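Local coordinates for protein lysine-sensitive aspartokinase 3 (Escherichia coli, PDB 2J0X) that catalyses the ATP-dependent phosphorylation of L-aspartate to 4-phospho-L-aspartate, the first step of lysine biosynthesis, and is allosterically inhibited by lysine, at residues Thr312-Asn317 with Glu346-Leu351; Val339-Thr344 with Ile415-Tyr420; Phe329-Arg334 with Met372-Leu377; Gly385-Ala390 with Phe429-Glu434; Asn307-Thr312 with Leu351-Thr356. All blocks are in the same frame, centred on the assembly; numbering follows the deposited sequence.

How the contacts relate
All five contacts lie in the region required for homodimerization. Contacts 1 and 5 are successive parts of one strand pair, sharing Thr312 and Leu351, with centres about 15 Å apart. Contact 4 belongs to the same six-stranded sheet and meets contact 5 through Leu386 O and Gln308 N, 2.6 Å apart. Contact 2 brings together the strands that are outermost within the chain, its centre about 11 Å from contact 4 and 10 Å from contact 5. Contact 3 is the helical layer, touching contacts 1 and 5 through Leu351. Two bound lysines occupy equivalent intersubunit sites: one bonds Glu346 of contact 1 and Val339 of the second subunit, the other Val339 and Asp340 of contact 2.

Contact 1: residues Thr312-Asn317 with Glu346-Leu351; sequences TLHSLN and EVSVAL. With LYS (lysine), chain D.
Beside the inhibitory lysine site of the ACT domain, Leu313 and Val349 form an antiparallel hydrogen-bonded pair. Leu313 N reaches Val349 O at 2.6 Å, and Val349 N returns the bond to Leu313 O at 2.8 Å. Leu313 O takes a second donor, Ser348 OG at 3.3 Å, from above the carbonyl plane; the hydroxyl is placed there by standing anti to the Ser348 N (chi1 -178°). Past the end of the strand one more straight bond, Ser315 N to Val347 O at 3.1 Å, joins the two segments.

The side chains of Leu313 and Val349 lie alongside each other and point the same way, Leu313 CB 3.4 Å from Val349 CG1, on the face covered by Val328 of helix 324-334. On the opposite face the His314 ring has Ser348 CB at its edge, while its CE1 meets Val347 CG2 at 3.6 Å.

Where segment 346-351 begins, Glu346 O accepts a bond from NZ of the bound lysine at 2.7 Å. Met318 O, Ser321 O, Leu325 N and Val339 N of the second subunit also bond the ligand. This is an intersubunit effector site of paired ACT domains, lined largely by main-chain groups.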
# COMPACT_ATOMS: atom_id res chain seq x y z
N THR A 312 3.63 -5.71 -10.09
CA THR A 312 3.76 -4.29 -10.39
C THR A 312 2.45 -3.74 -10.95
O THR A 312 1.97 -4.22 -11.98
CB THR A 312 4.87 -4.03 -11.40
OG1 THR A 312 6.10 -4.61 -10.94
CG2 THR A 312 5.07 -2.55 -11.56
N LEU A 313 1.89 -2.74 -10.28
CA LEU A 313 0.63 -2.14 -10.70
C LEU A 313 0.83 -0.74 -11.26
O LEU A 313 1.21 0.18 -10.54
CB LEU A 313 -0.33 -2.11 -9.52
CG LEU A 313 -0.37 -3.44 -8.76
CD1 LEU A 313 -1.50 -3.41 -7.75
CD2 LEU A 313 -0.57 -4.59 -9.74
N HIS A 314 0.55 -0.60 -12.56
CA HIS A 314 0.72 0.67 -13.27
C HIS A 314 -0.61 1.28 -13.70
O HIS A 314 -1.47 0.56 -14.19
CB HIS A 314 1.57 0.43 -14.50
CG HIS A 314 1.66 1.62 -15.40
ND1 HIS A 314 2.45 2.71 -15.12
CD2 HIS A 314 1.02 1.91 -16.56
CE1 HIS A 314 2.28 3.63 -16.05
NE2 HIS A 314 1.42 3.17 -16.94
N SER A 315 -0.76 2.60 -13.55
CA SER A 315 -1.99 3.30 -13.96
C SER A 315 -1.92 4.80 -13.70
O SER A 315 -1.86 5.26 -12.55
CB SER A 315 -3.20 2.70 -13.25
OG SER A 315 -4.39 3.17 -13.85
N LEU A 316 -1.96 5.57 -14.79
CA LEU A 316 -1.88 7.02 -14.73
C LEU A 316 -2.95 7.60 -13.81
O LEU A 316 -2.84 8.74 -13.35
CB LEU A 316 -2.04 7.60 -16.14
CG LEU A 316 -1.15 7.19 -17.32
CD1 LEU A 316 0.31 7.53 -17.06
CD2 LEU A 316 -1.31 5.71 -17.56
N ASN A 317 -3.97 6.80 -13.51
CA ASN A 317 -5.07 7.26 -12.69
C ASN A 317 -4.84 7.29 -11.18
O ASN A 317 -5.66 7.84 -10.44
CB ASN A 317 -6.31 6.44 -13.01
CG ASN A 317 -6.56 6.33 -14.51
OD1 ASN A 317 -6.48 7.33 -15.23
ND2 ASN A 317 -6.86 5.12 -14.98
N GLU A 346 5.64 7.49 -9.11
CA GLU A 346 4.54 8.42 -9.26
C GLU A 346 3.26 7.76 -9.74
O GLU A 346 2.20 7.92 -9.12
CB GLU A 346 4.94 9.55 -10.22
CG GLU A 346 5.89 10.56 -9.62
CD GLU A 346 5.35 11.19 -8.35
OE1 GLU A 346 5.15 10.47 -7.35
OE2 GLU A 346 5.11 12.42 -8.36
N VAL A 347 3.34 7.00 -10.83
CA VAL A 347 2.15 6.35 -11.39
C VAL A 347 2.20 4.84 -11.40
O VAL A 347 1.58 4.21 -12.26
CB VAL A 347 1.87 6.79 -12.86
CG1 VAL A 347 1.63 8.30 -12.92
CG2 VAL A 347 3.01 6.36 -13.77
N SER A 348 2.91 4.26 -10.44
CA SER A 348 3.03 2.81 -10.39
C SER A 348 3.42 2.35 -9.00
O SER A 348 4.14 3.04 -8.28
CB SER A 348 4.10 2.38 -11.40
OG SER A 348 4.24 0.97 -11.43
N VAL A 349 2.93 1.18 -8.61
CA VAL A 349 3.22 0.59 -7.32
C VAL A 349 3.61 -0.88 -7.49
O VAL A 349 2.96 -1.62 -8.24
CB VAL A 349 2.02 0.64 -6.37
CG1 VAL A 349 0.84 -0.08 -6.99
CG2 VAL A 349 2.37 -0.03 -5.05
N ALA A 350 4.67 -1.30 -6.81
CA ALA A 350 5.15 -2.68 -6.88
C ALA A 350 5.15 -3.31 -5.50
O ALA A 350 5.66 -2.73 -4.53
CB ALA A 350 6.56 -2.74 -7.47
N LEU A 351 4.59 -4.51 -5.40
CA LEU A 351 4.54 -5.19 -4.12
C LEU A 351 4.86 -6.66 -4.30
O LEU A 351 4.78 -7.18 -5.41
CB LEU A 351 3.16 -5.04 -3.49
CG LEU A 351 2.00 -5.79 -4.15
CD1 LEU A 351 0.70 -5.54 -3.38
CD2 LEU A 351 1.85 -5.34 -5.57
N LYS D . -2.35 8.32 -4.76
CA LYS D . -2.87 6.94 -4.82
C LYS D . -3.68 6.63 -3.58
O LYS D . -4.60 5.80 -3.58
CB LYS D . -1.72 5.94 -4.93
CG LYS D . -0.55 6.27 -5.83
CD LYS D . 0.73 5.63 -5.34
CE LYS D . 1.94 5.92 -6.20
NZ LYS D . 2.19 7.36 -6.45
OXT LYS D . -3.37 7.25 -2.46

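Contact 2: residues Val339-Thr344 with Ile415-Tyr420; sequences VDLITT and IRMICY. With LYS (lysine), chain F.
Strand 339-344 and strand 417-420 pass each other at 99°, their axes 7.3 Å apart at the closest, so that Leu341 and Thr343 meet Met417 and Cys419 through side chains, without a hydrogen bond between the segments. These are the outermost strands, within the chain, of the six-stranded antiparallel sheet formed by the ACT region, an approach consistent with a strongly curled sheet.

Met417 makes the largest single contribution. With chi1 at -170° its side chain leaves the backbone extended and runs out to the sulfur, where SD meets Thr343 CG2 tip to tip at 3.8 Å. A bend at chi3 then turns the methyl against Leu341, with Met417 CE 3.4 Å from Leu341 CB. Cys419 SG reaches the same strand 3.7 Å from Ile342 O. With an alanine at Met417, Leu341 CB and Thr343 CG2 would lose the thioether that meets them across the contact, and a gap between the two strands is likely to open.

Ile418 and Tyr420 pair with a strand of the second subunit, continuing the sheet across the interface. At the far end of 339-344 the backbone grips a bound lysine: Val339 N gives a bond to its OXT at 2.8 Å, Val339 O takes one from its N at 2.7 Å, and Asp340 O receives its NZ at 2.6 Å.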
# COMPACT_ATOMS: atom_id res chain seq x y z
N VAL A 339 0.18 -8.87 1.73
CA VAL A 339 1.22 -8.12 1.05
C VAL A 339 2.43 -7.99 1.97
O VAL A 339 2.29 -7.69 3.15
CB VAL A 339 0.72 -6.71 0.65
CG1 VAL A 339 1.84 -5.91 -0.00
CG2 VAL A 339 -0.45 -6.83 -0.32
N ASP A 340 3.62 -8.22 1.43
CA ASP A 340 4.83 -8.07 2.23
C ASP A 340 5.47 -6.72 1.92
O ASP A 340 5.23 -5.73 2.63
CB ASP A 340 5.82 -9.22 1.92
CG ASP A 340 7.00 -9.26 2.90
OD1 ASP A 340 6.89 -8.70 4.01
OD2 ASP A 340 8.03 -9.88 2.57
N LEU A 341 6.28 -6.66 0.87
CA LEU A 341 6.95 -5.42 0.49
C LEU A 341 6.11 -4.55 -0.44
O LEU A 341 5.28 -5.03 -1.21
CB LEU A 341 8.27 -5.73 -0.19
CG LEU A 341 9.25 -6.64 0.54
CD1 LEU A 341 10.54 -6.69 -0.25
CD2 LEU A 341 9.50 -6.11 1.94
N ILE A 342 6.35 -3.24 -0.36
CA ILE A 342 5.65 -2.28 -1.20
C ILE A 342 6.58 -1.11 -1.49
O ILE A 342 7.20 -0.57 -0.59
CB ILE A 342 4.40 -1.71 -0.51
CG1 ILE A 342 3.47 -2.84 -0.10
CG2 ILE A 342 3.68 -0.73 -1.45
CD1 ILE A 342 2.32 -2.36 0.74
N THR A 343 6.67 -0.75 -2.77
CA THR A 343 7.49 0.38 -3.21
C THR A 343 6.63 1.14 -4.21
O THR A 343 5.82 0.54 -4.92
CB THR A 343 8.76 -0.08 -3.93
OG1 THR A 343 9.54 1.07 -4.30
CG2 THR A 343 8.41 -0.84 -5.19
N THR A 344 6.81 2.45 -4.28
CA THR A 344 6.00 3.24 -5.19
C THR A 344 6.78 4.22 -6.04
O THR A 344 7.89 4.64 -5.69
CB THR A 344 4.93 4.03 -4.41
OG1 THR A 344 5.57 4.91 -3.47
CG2 THR A 344 3.99 3.08 -3.67
N ILE A 415 20.57 -4.53 -7.92
CA ILE A 415 19.38 -4.54 -7.12
C ILE A 415 18.16 -4.20 -7.95
O ILE A 415 18.21 -3.30 -8.78
CB ILE A 415 19.58 -3.55 -5.96
CG1 ILE A 415 20.94 -3.83 -5.31
CG2 ILE A 415 18.45 -3.68 -4.96
CD1 ILE A 415 21.33 -2.89 -4.19
N ARG A 416 17.07 -4.94 -7.75
CA ARG A 416 15.86 -4.70 -8.52
C ARG A 416 14.78 -3.97 -7.72
O ARG A 416 13.80 -3.49 -8.29
CB ARG A 416 15.30 -6.02 -9.08
CG ARG A 416 14.37 -5.83 -10.27
CD ARG A 416 13.04 -6.52 -10.05
NE ARG A 416 12.01 -6.07 -10.99
CZ ARG A 416 11.68 -4.79 -11.19
NH1 ARG A 416 12.30 -3.83 -10.52
NH2 ARG A 416 10.72 -4.48 -12.03
N MET A 417 14.96 -3.88 -6.41
CA MET A 417 13.99 -3.20 -5.54
C MET A 417 14.58 -2.91 -4.18
O MET A 417 15.29 -3.72 -3.61
CB MET A 417 12.74 -4.06 -5.35
CG MET A 417 11.62 -3.33 -4.67
SD MET A 417 10.08 -4.23 -4.75
CE MET A 417 9.70 -4.35 -3.01
N ILE A 418 14.27 -1.74 -3.64
CA ILE A 418 14.78 -1.37 -2.34
C ILE A 418 13.68 -0.83 -1.46
O ILE A 418 12.85 -0.04 -1.91
CB ILE A 418 15.84 -0.26 -2.44
CG1 ILE A 418 17.04 -0.76 -3.24
CG2 ILE A 418 16.25 0.20 -1.05
CD1 ILE A 418 18.11 0.28 -3.41
N CYS A 419 13.68 -1.26 -0.21
CA CYS A 419 12.71 -0.79 0.77
C CYS A 419 13.53 -0.27 1.94
O CYS A 419 14.19 -1.03 2.65
CB CYS A 419 11.81 -1.93 1.23
SG CYS A 419 10.42 -2.27 0.14
N TYR A 420 13.50 1.04 2.14
CA TYR A 420 14.27 1.64 3.22
C TYR A 420 13.57 2.84 3.82
O TYR A 420 13.00 3.65 3.10
CB TYR A 420 15.64 2.08 2.69
CG TYR A 420 16.41 2.87 3.71
CD1 TYR A 420 16.98 2.24 4.81
CD2 TYR A 420 16.47 4.26 3.64
CE1 TYR A 420 17.58 2.97 5.83
CE2 TYR A 420 17.07 5.00 4.66
CZ TYR A 420 17.62 4.35 5.75
OH TYR A 420 18.19 5.06 6.78
N LYS F . 0.60 -8.38 5.08
CA LYS F . -0.09 -7.13 5.41
C LYS F . -1.37 -6.99 4.59
O LYS F . -2.16 -6.05 4.75
CB LYS F . 0.85 -5.94 5.16
CG LYS F . 2.25 -5.99 5.75
CD LYS F . 3.08 -4.78 5.33
CE LYS F . 4.50 -4.77 5.88
NZ LYS F . 5.42 -5.78 5.27
OXT LYS F . -1.65 -7.90 3.68

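Contact 3: residues Phe329-Arg334 with Met372-Leu377; sequences FGILAR and MELSAL
Arg334 and Glu373 form a salt bridge between two helices, with Arg334 NE 2.9 Å from Glu373 OE2. The bond is nearly straight, 168° at the hydrogen, and the carboxylate oxygen lies in the guanidinium plane at its edge. The two flat groups are close to coplanar, their planes 13° apart. Arg334 NH2 adds a weak bond to the same oxygen at 3.4 Å, so both donors converge on OE2. The arginine chain runs outward extended and then bends at chi3 (48°), which brings NE and NH2 round to the carboxylate. The other oxygen, Glu373 OE1, is hydrogen-bonded to His335 NE2, so the carboxylate is held at both ends.

Helices 324-334 and 368-375 are the helical layer of an ACT domain, lying against one face of its antiparallel sheet. Under the salt bridge, the side chains of Ile331 and Glu373 lie alongside one another, head to tail, with Ile331 CD1 3.9 Å from Glu373 CB. The same methyl also comes within 3.5 Å of Glu373 O. The other branch, Ile331 CG2, lies between the carboxylate and Leu374, 4.0 Å from Leu374 CD2. Leu370 also packs on Ile331, and Val328 on Leu374.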
# COMPACT_ATOMS: atom_id res chain seq x y z
N PHE A 329 -5.74 -3.00 -2.40
CA PHE A 329 -5.47 -3.88 -1.28
C PHE A 329 -6.76 -4.53 -0.79
O PHE A 329 -6.74 -5.62 -0.24
CB PHE A 329 -4.77 -3.13 -0.17
CG PHE A 329 -3.38 -2.72 -0.52
CD1 PHE A 329 -3.04 -1.39 -0.66
CD2 PHE A 329 -2.41 -3.69 -0.76
CE1 PHE A 329 -1.75 -1.02 -1.02
CE2 PHE A 329 -1.12 -3.33 -1.12
CZ PHE A 329 -0.79 -2.00 -1.25
N GLY A 330 -7.88 -3.85 -1.00
CA GLY A 330 -9.14 -4.43 -0.60
C GLY A 330 -9.28 -5.70 -1.43
O GLY A 330 -9.51 -6.79 -0.90
N ILE A 331 -9.12 -5.55 -2.74
CA ILE A 331 -9.20 -6.68 -3.65
C ILE A 331 -8.24 -7.77 -3.19
O ILE A 331 -8.63 -8.93 -3.04
CB ILE A 331 -8.78 -6.31 -5.10
CG1 ILE A 331 -9.85 -5.44 -5.76
CG2 ILE A 331 -8.58 -7.58 -5.92
CD1 ILE A 331 -9.58 -5.21 -7.23
N LEU A 332 -6.98 -7.40 -2.99
CA LEU A 332 -5.98 -8.37 -2.56
C LEU A 332 -6.41 -9.12 -1.30
O LEU A 332 -6.30 -10.35 -1.24
CB LEU A 332 -4.62 -7.71 -2.34
CG LEU A 332 -3.80 -7.31 -3.57
CD1 LEU A 332 -2.52 -6.60 -3.13
CD2 LEU A 332 -3.49 -8.55 -4.40
N ALA A 333 -6.91 -8.40 -0.31
CA ALA A 333 -7.35 -9.06 0.91
C ALA A 333 -8.45 -10.07 0.55
O ALA A 333 -8.32 -11.26 0.84
CB ALA A 333 -7.86 -8.03 1.93
N ARG A 334 -9.51 -9.59 -0.10
CA ARG A 334 -10.62 -10.45 -0.50
C ARG A 334 -10.14 -11.76 -1.14
O ARG A 334 -10.75 -12.82 -0.95
CB ARG A 334 -11.56 -9.71 -1.48
CG ARG A 334 -12.50 -10.62 -2.28
CD ARG A 334 -13.62 -9.89 -3.03
NE ARG A 334 -13.17 -8.73 -3.79
CZ ARG A 334 -13.01 -7.52 -3.27
NH1 ARG A 334 -13.27 -7.30 -1.98
NH2 ARG A 334 -12.58 -6.51 -4.03
N MET A 372 -7.96 -10.30 -13.15
CA MET A 372 -9.01 -9.62 -13.89
C MET A 372 -9.52 -8.46 -13.04
O MET A 372 -9.64 -7.34 -13.52
CB MET A 372 -10.13 -10.60 -14.24
CG MET A 372 -11.17 -10.03 -15.19
SD MET A 372 -11.84 -11.28 -16.33
CE MET A 372 -12.28 -10.25 -17.79
N GLU A 373 -9.79 -8.73 -11.76
CA GLU A 373 -10.28 -7.72 -10.84
C GLU A 373 -9.31 -6.54 -10.80
O GLU A 373 -9.72 -5.37 -10.76
CB GLU A 373 -10.44 -8.34 -9.45
CG GLU A 373 -11.82 -8.16 -8.80
CD GLU A 373 -12.09 -9.18 -7.70
OE1 GLU A 373 -12.03 -10.40 -7.99
OE2 GLU A 373 -12.35 -8.77 -6.55
N LEU A 374 -8.02 -6.85 -10.83
CA LEU A 374 -6.95 -5.85 -10.79
C LEU A 374 -6.79 -5.10 -12.11
O LEU A 374 -6.80 -3.86 -12.15
CB LEU A 374 -5.61 -6.51 -10.44
CG LEU A 374 -5.44 -7.08 -9.03
CD1 LEU A 374 -4.10 -7.77 -8.94
CD2 LEU A 374 -5.52 -5.96 -8.00
N SER A 375 -6.63 -5.85 -13.18
CA SER A 375 -6.45 -5.25 -14.50
C SER A 375 -7.53 -4.22 -14.75
O SER A 375 -7.35 -3.29 -15.53
CB SER A 375 -6.51 -6.32 -15.59
OG SER A 375 -5.43 -7.23 -15.45
N ALA A 376 -8.66 -4.40 -14.08
CA ALA A 376 -9.79 -3.50 -14.22
C ALA A 376 -9.42 -2.08 -13.85
O ALA A 376 -10.17 -1.14 -14.15
CB ALA A 376 -10.95 -3.99 -13.35
N LEU A 377 -8.28 -1.89 -13.22
CA LEU A 377 -7.92 -0.54 -12.85
C LEU A 377 -6.43 -0.26 -12.84
O LEU A 377 -5.97 0.66 -12.16
CB LEU A 377 -8.56 -0.18 -11.50
CG LEU A 377 -8.47 -1.11 -10.28
CD1 LEU A 377 -9.43 -0.59 -9.23
CD2 LEU A 377 -8.83 -2.53 -10.64

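Contact 4: residues Gly385-Ala390 with Phe429-Glu434; sequences GLALVA and FLVPGE
Val389 and Phe429 are an antiparallel hydrogen-bonded pair whose polar backbone atoms satisfy each other: Val389 N binds Phe429 O at 2.9 Å, and Phe429 N binds Val389 O, also at 2.9 Å. At the next hydrogen-bonded pair, Ala387 N reaches Val431 O at 2.8 Å, and Val431 N reaches Ala387 O at 3.1 Å. The next bond in register is Gly433 N to Gly385 O at 3.1 Å, with the donor in the carbonyl plane.

The intervening residues turn their backbone groups outward: Leu386 and Leu388 bond to Gln308 and Arg305 of strand 299-314, and Leu430 to Arg416 and Met417.

Phe429 CG sits between its backbone N and carbonyl carbon (chi1 58°), which lays the ring beside Val389. Val389 CB stands over one ring face in a CH-pi contact, 4.0 Å from the centroid, and Val389 CG1 touches Phe429 CZ. Were the Phe429 ring lost to an alanine, a gap beside Val389, toward Val439 and Leu443 of helix 433-447, is likely to open. On the other face of the sheet, Leu388 CD1 meets Leu430 CD1 at 3.4 Å, next to Leu341. Alternate outward and inward bonding of this kind marks inner strands of an antiparallel sheet, here the sheet that the ACT region lays against helix 433-447.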
# COMPACT_ATOMS: atom_id res chain seq x y z
N GLY A 385 10.45 -15.58 -8.98
CA GLY A 385 11.83 -16.00 -8.91
C GLY A 385 12.78 -14.98 -8.32
O GLY A 385 14.00 -15.15 -8.36
N LEU A 386 12.24 -13.89 -7.79
CA LEU A 386 13.08 -12.88 -7.18
C LEU A 386 13.38 -13.35 -5.77
O LEU A 386 12.61 -14.12 -5.20
CB LEU A 386 12.35 -11.54 -7.13
CG LEU A 386 12.44 -10.79 -8.44
CD1 LEU A 386 11.51 -9.60 -8.44
CD2 LEU A 386 13.89 -10.38 -8.63
N ALA A 387 14.50 -12.90 -5.21
CA ALA A 387 14.86 -13.30 -3.85
C ALA A 387 14.99 -12.08 -2.96
O ALA A 387 15.66 -11.10 -3.31
CB ALA A 387 16.16 -14.07 -3.85
N LEU A 388 14.35 -12.14 -1.80
CA LEU A 388 14.40 -11.05 -0.85
C LEU A 388 15.63 -11.19 0.03
O LEU A 388 15.86 -12.24 0.61
CB LEU A 388 13.15 -11.05 0.04
CG LEU A 388 13.19 -10.07 1.20
CD1 LEU A 388 12.86 -8.69 0.69
CD2 LEU A 388 12.19 -10.45 2.27
N VAL A 389 16.43 -10.13 0.11
CA VAL A 389 17.61 -10.14 0.97
C VAL A 389 17.39 -9.01 1.96
O VAL A 389 17.10 -7.88 1.56
CB VAL A 389 18.92 -9.84 0.22
CG1 VAL A 389 20.05 -9.64 1.25
CG2 VAL A 389 19.26 -10.97 -0.75
N ALA A 390 17.55 -9.30 3.24
CA ALA A 390 17.31 -8.28 4.25
C ALA A 390 18.38 -8.16 5.32
O ALA A 390 18.81 -9.15 5.90
CB ALA A 390 15.97 -8.53 4.89
N PHE A 429 16.03 -5.54 0.17
CA PHE A 429 15.98 -5.28 -1.25
C PHE A 429 15.76 -6.60 -1.97
O PHE A 429 15.79 -7.67 -1.36
CB PHE A 429 17.28 -4.61 -1.68
CG PHE A 429 18.51 -5.41 -1.37
CD1 PHE A 429 18.92 -6.45 -2.22
CD2 PHE A 429 19.28 -5.14 -0.24
CE1 PHE A 429 20.07 -7.20 -1.94
CE2 PHE A 429 20.43 -5.88 0.05
CZ PHE A 429 20.83 -6.92 -0.80
N LEU A 430 15.53 -6.52 -3.27
CA LEU A 430 15.31 -7.71 -4.07
C LEU A 430 16.40 -7.84 -5.12
O LEU A 430 16.92 -6.84 -5.61
CB LEU A 430 13.96 -7.65 -4.76
CG LEU A 430 12.81 -8.48 -4.21
CD1 LEU A 430 12.66 -8.25 -2.72
CD2 LEU A 430 11.52 -8.12 -4.97
N VAL A 431 16.74 -9.08 -5.44
CA VAL A 431 17.73 -9.39 -6.46
C VAL A 431 17.22 -10.64 -7.14
O VAL A 431 16.40 -11.38 -6.57
CB VAL A 431 19.10 -9.70 -5.89
CG1 VAL A 431 19.68 -8.47 -5.23
CG2 VAL A 431 19.00 -10.85 -4.90
N PRO A 432 17.68 -10.88 -8.37
CA PRO A 432 17.24 -12.07 -9.10
C PRO A 432 17.77 -13.30 -8.37
O PRO A 432 18.88 -13.28 -7.84
CB PRO A 432 17.87 -11.87 -10.47
CG PRO A 432 19.16 -11.16 -10.12
CD PRO A 432 18.72 -10.15 -9.10
N GLY A 433 16.96 -14.36 -8.33
CA GLY A 433 17.35 -15.58 -7.64
C GLY A 433 18.77 -16.05 -7.89
O GLY A 433 19.50 -16.34 -6.95
N GLU A 434 19.14 -16.14 -9.17
CA GLU A 434 20.48 -16.58 -9.56
C GLU A 434 21.53 -15.91 -8.70
O GLU A 434 22.44 -16.55 -8.20
CB GLU A 434 20.75 -16.25 -11.03
CG GLU A 434 19.60 -16.56 -11.98
CD GLU A 434 18.45 -15.56 -11.85
OE1 GLU A 434 18.68 -14.36 -12.14
OE2 GLU A 434 17.33 -15.97 -11.47

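Contact 5: residues Asn307-Thr312 with Leu351-Thr356; sequences NQTLLT and LTLDTT
In the antiparallel sheet of the ACT region, Leu311 and Leu351 form a hydrogen-bonded pair. Leu311 N meets Leu351 O at 2.7 Å, almost head-on to the carbonyl, and Leu351 N bonds Leu311 O at 2.8 Å. Farther along, the bond from Leu353 N to Thr309 O is weak at 3.3 Å, and a CA-H...O contact from Thr352 CA, 3.2 Å from Thr309 O, accompanies it.

The two segments belong to neighbouring strands that twist strongly, their axes at 137°. Strand 299-314 is broken by a G1 beta bulge, where Asn307 and Gln308 both face Leu386.

Leu311 and Leu351 lie alongside each other on the face covered by Phe329 and Leu332 of helix 324-334; with Leu351 CG held between backbone N and carbonyl carbon (chi1 70°), Leu351 CD2 comes 3.5 Å from Leu311 CB. Thr309 CB touches Leu353 CD1 at 3.9 Å. On the other face Leu310 CD2 meets Thr352 CG2 at 4.0 Å, while the hydroxyl Thr352 OG1 accepts a bond from Leu341 N of strand 338-344.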
# COMPACT_ATOMS: atom_id res chain seq x y z
N ASN A 307 12.47 -17.04 -4.08
CA ASN A 307 11.24 -17.20 -4.85
C ASN A 307 10.08 -16.32 -4.41
O ASN A 307 9.02 -16.82 -4.02
CB ASN A 307 10.81 -18.67 -4.85
CG ASN A 307 11.78 -19.56 -5.59
OD1 ASN A 307 12.95 -19.68 -5.20
ND2 ASN A 307 11.32 -20.18 -6.67
N GLN A 308 10.28 -15.01 -4.49
CA GLN A 308 9.25 -14.05 -4.13
C GLN A 308 8.67 -13.53 -5.44
O GLN A 308 9.40 -13.33 -6.41
CB GLN A 308 9.87 -12.90 -3.32
CG GLN A 308 10.54 -13.34 -2.03
CD GLN A 308 9.54 -13.70 -0.94
OE1 GLN A 308 8.75 -12.86 -0.49
NE2 GLN A 308 9.57 -14.95 -0.52
N THR A 309 7.36 -13.33 -5.46
CA THR A 309 6.70 -12.86 -6.67
C THR A 309 6.44 -11.36 -6.56
O THR A 309 5.87 -10.88 -5.58
CB THR A 309 5.39 -13.66 -6.88
OG1 THR A 309 5.73 -15.05 -7.07
CG2 THR A 309 4.62 -13.15 -8.08
N LEU A 310 6.90 -10.64 -7.58
CA LEU A 310 6.76 -9.19 -7.65
C LEU A 310 5.60 -8.77 -8.52
O LEU A 310 5.60 -9.00 -9.73
CB LEU A 310 8.04 -8.57 -8.21
CG LEU A 310 8.63 -7.30 -7.56
CD1 LEU A 310 9.39 -6.54 -8.64
CD2 LEU A 310 7.54 -6.42 -6.96
N LEU A 311 4.61 -8.13 -7.91
CA LEU A 311 3.44 -7.65 -8.63
C LEU A 311 3.60 -6.14 -8.83
O LEU A 311 3.71 -5.39 -7.86
CB LEU A 311 2.17 -7.95 -7.83
CG LEU A 311 0.91 -8.22 -8.64
CD1 LEU A 311 0.81 -9.70 -8.92
CD2 LEU A 311 -0.31 -7.76 -7.87
N THR A 312 3.63 -5.71 -10.09
CA THR A 312 3.76 -4.29 -10.39
C THR A 312 2.45 -3.74 -10.95
O THR A 312 1.97 -4.22 -11.98
CB THR A 312 4.87 -4.03 -11.40
OG1 THR A 312 6.10 -4.61 -10.94
CG2 THR A 312 5.07 -2.55 -11.56
N LEU A 351 4.59 -4.51 -5.40
CA LEU A 351 4.54 -5.19 -4.12
C LEU A 351 4.86 -6.66 -4.30
O LEU A 351 4.78 -7.18 -5.41
CB LEU A 351 3.16 -5.04 -3.49
CG LEU A 351 2.00 -5.79 -4.15
CD1 LEU A 351 0.70 -5.54 -3.38
CD2 LEU A 351 1.85 -5.34 -5.57
N THR A 352 5.25 -7.32 -3.22
CA THR A 352 5.56 -8.75 -3.23
C THR A 352 4.54 -9.45 -2.34
O THR A 352 4.10 -8.89 -1.34
CB THR A 352 6.96 -9.05 -2.69
OG1 THR A 352 7.05 -8.62 -1.33
CG2 THR A 352 8.01 -8.33 -3.52
N LEU A 353 4.18 -10.66 -2.71
CA LEU A 353 3.21 -11.43 -1.95
C LEU A 353 3.83 -12.07 -0.71
O LEU A 353 4.91 -12.66 -0.79
CB LEU A 353 2.64 -12.53 -2.82
CG LEU A 353 2.21 -12.06 -4.21
CD1 LEU A 353 1.97 -13.26 -5.10
CD2 LEU A 353 0.96 -11.21 -4.08
N ASP A 354 3.16 -11.95 0.43
CA ASP A 354 3.64 -12.57 1.67
C ASP A 354 3.16 -14.02 1.62
O ASP A 354 2.00 -14.31 1.93
CB ASP A 354 3.08 -11.85 2.89
CG ASP A 354 3.16 -12.69 4.17
OD1 ASP A 354 4.24 -13.23 4.48
OD2 ASP A 354 2.13 -12.79 4.86
N THR A 355 4.04 -14.92 1.21
CA THR A 355 3.67 -16.33 1.08
C THR A 355 3.24 -16.99 2.37
O THR A 355 2.43 -17.91 2.35
CB THR A 355 4.80 -17.16 0.44
OG1 THR A 355 6.05 -16.83 1.07
CG2 THR A 355 4.88 -16.89 -1.07
N THR A 356 3.78 -16.52 3.48
CA THR A 356 3.45 -17.08 4.79
C THR A 356 2.02 -16.75 5.24
O THR A 356 1.29 -17.63 5.71
CB THR A 356 4.46 -16.59 5.86
OG1 THR A 356 5.77 -17.08 5.53
CG2 THR A 356 4.08 -17.10 7.23